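Signaling pathway modulator ZraP (Salmonella enterica subsp. enterica serovar Typhimurium, PDB 3LAY) is a periplasmic modulator of the Zra envelope stress response, with regulatory and chaperone functions, whose higher-order oligomers need zinc for stability. Local coordinates at residues L125-K128 with L129-R133. Residues are numbered along the deposited sequence; the frame is centred on the assembly and turned at random.
Sequences LGQK and LDEQR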
loop_
_atom_site.group_PDB
_atom_site.type_symbol
_atom_site.label_atom_id
_atom_site.label_comp_id
_atom_site.label_asym_id
_atom_site.label_seq_id
_atom_site.Cartn_x
_atom_site.Cartn_y
_atom_site.Cartn_z
ATOM N N LEU J 125 9.640 -4.618 -34.305
ATOM C CA LEU J 125 9.609 -3.313 -33.638
ATOM C C LEU J 125 10.349 -3.398 -32.340
ATOM O O LEU J 125 11.084 -2.501 -31.961
ATOM C CB LEU J 125 8.182 -2.884 -33.361
ATOM C CG LEU J 125 7.357 -2.311 -34.500
ATOM C CD1 LEU J 125 5.821 -2.217 -34.166
ATOM C CD2 LEU J 125 7.912 -0.942 -34.853
ATOM N N GLY J 126 10.126 -4.482 -31.620
ATOM C CA GLY J 126 10.845 -4.673 -30.376
ATOM C C GLY J 126 12.350 -4.841 -30.594
ATOM O O GLY J 126 13.124 -4.409 -29.801
ATOM N N GLN J 127 12.764 -5.480 -31.668
ATOM C CA GLN J 127 14.169 -5.619 -31.917
ATOM C C GLN J 127 14.794 -4.231 -32.119
ATOM O O GLN J 127 15.892 -3.950 -31.580
ATOM C CB GLN J 127 14.439 -6.618 -33.065
ATOM C CG GLN J 127 15.828 -6.526 -33.716
ATOM C CD GLN J 127 15.864 -5.636 -34.994
ATOM O OE1 GLN J 127 14.844 -5.500 -35.722
ATOM N NE2 GLN J 127 17.047 -5.080 -35.295
ATOM N N LYS J 128 14.115 -3.373 -32.878
ATOM C CA LYS J 128 14.580 -2.010 -33.057
ATOM C C LYS J 128 14.592 -1.301 -31.732
ATOM O O LYS J 128 15.471 -0.548 -31.437
ATOM C CB LYS J 128 13.718 -1.201 -34.034
ATOM C CG LYS J 128 14.226 -1.139 -35.485
ATOM C CD LYS J 128 13.494 -1.958 -36.501
ATOM C CE LYS J 128 12.398 -1.149 -37.196
ATOM N NZ LYS J 128 11.434 -2.045 -37.949
ATOM N N LEU J 129 13.643 -1.563 -30.870
ATOM C CA LEU J 129 13.636 -0.776 -29.659
ATOM C C LEU J 129 14.794 -1.131 -28.782
ATOM O O LEU J 129 15.448 -0.266 -28.240
ATOM C CB LEU J 129 12.312 -0.908 -28.946
ATOM C CG LEU J 129 11.969 0.034 -27.785
ATOM C CD1 LEU J 129 12.232 1.440 -28.143
ATOM C CD2 LEU J 129 10.496 -0.147 -27.384
ATOM N N ASP J 130 15.065 -2.412 -28.656
ATOM C CA ASP J 130 16.172 -2.880 -27.845
ATOM C C ASP J 130 17.519 -2.367 -28.303
ATOM O O ASP J 130 18.374 -2.067 -27.488
ATOM C CB ASP J 130 16.172 -4.401 -27.845
ATOM C CG ASP J 130 14.970 -4.999 -27.071
ATOM O OD1 ASP J 130 14.547 -4.417 -26.047
ATOM O OD2 ASP J 130 14.470 -6.061 -27.473
ATOM N N GLU J 131 17.754 -2.303 -29.602
ATOM C CA GLU J 131 19.003 -1.767 -30.041
ATOM C C GLU J 131 19.213 -0.361 -29.465
ATOM O O GLU J 131 20.315 -0.020 -28.981
ATOM C CB GLU J 131 19.071 -1.710 -31.558
ATOM C CG GLU J 131 19.259 -3.062 -32.217
ATOM C CD GLU J 131 19.538 -2.958 -33.702
ATOM O OE1 GLU J 131 20.006 -1.873 -34.157
ATOM O OE2 GLU J 131 19.321 -3.969 -34.400
ATOM N N GLN J 132 18.158 0.452 -29.521
ATOM C CA GLN J 132 18.224 1.783 -28.981
ATOM C C GLN J 132 18.518 1.711 -27.515
ATOM O O GLN J 132 19.307 2.488 -27.028
ATOM C CB GLN J 132 16.958 2.582 -29.276
ATOM C CG GLN J 132 16.687 2.813 -30.785
ATOM C CD GLN J 132 17.821 3.519 -31.471
ATOM O OE1 GLN J 132 18.439 4.421 -30.909
ATOM N NE2 GLN J 132 18.118 3.109 -32.685
ATOM N N ARG J 133 17.929 0.789 -26.790
ATOM C CA ARG J 133 18.263 0.692 -25.389
ATOM C C ARG J 133 19.702 0.306 -25.129
ATOM O O ARG J 133 20.290 0.699 -24.126
ATOM C CB ARG J 133 17.411 -0.354 -24.703
ATOM C CG ARG J 133 16.033 0.031 -24.524
ATOM C CD ARG J 133 15.243 -1.163 -24.128
ATOM N NE ARG J 133 13.851 -0.784 -23.970
ATOM C CZ ARG J 133 12.837 -1.620 -24.093
ATOM N NH1 ARG J 133 13.066 -2.888 -24.412
ATOM N NH2 ARG J 133 11.592 -1.187 -23.921
#
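Gln127 and Glu131 sit one turn apart on the second helix of an α-helical hairpin, residues 112-142, and their side chains run alongside each other. Gln127 NE2 reaches Glu131 OE2 at 2.7 Å in a weak, bent hydrogen bond, with an N-H...O angle of 127°. The amide and carboxylate planes are turned 66° apart, so the two groups meet at a slant instead of lying flat against each other. Gln127 gets there by a kink at chi2 (-95°), which brings its amide round to the Glu131 carboxylate, whereas Glu131 stays extended beyond CG; Glu131 CG also packs 3.5 Å from Gln127 O. Gln127 additionally packs on Glu123 of a neighbouring subunit, placing this i to i+4 pair near an interface of the decameric barrel.

Beneath the side chains run the i to i+4 bonds of the helix, with Asp130 N on Gly126 O at 3.0 Å and Leu129 N on Leu125 O at 2.9 Å. Leu129 is buried and packs on Arg91 of helix 70-106, while Leu125 touches Leu90 of the same helix. Lys128 bends back along its own helix, and its NZ is hydrogen-bonded to Ser124 OG.

On another side of the helix, Asp130 and Arg133 form a salt bridge three residues apart. Leu129 CG lies 4.0 Å off the guanidinium plane of Arg133, nearer the edge of the group than its centre, and the bridge itself runs from Arg133 NH1 to Asp130 OD1 at 2.7 Å, where the hydrogen bond is weak.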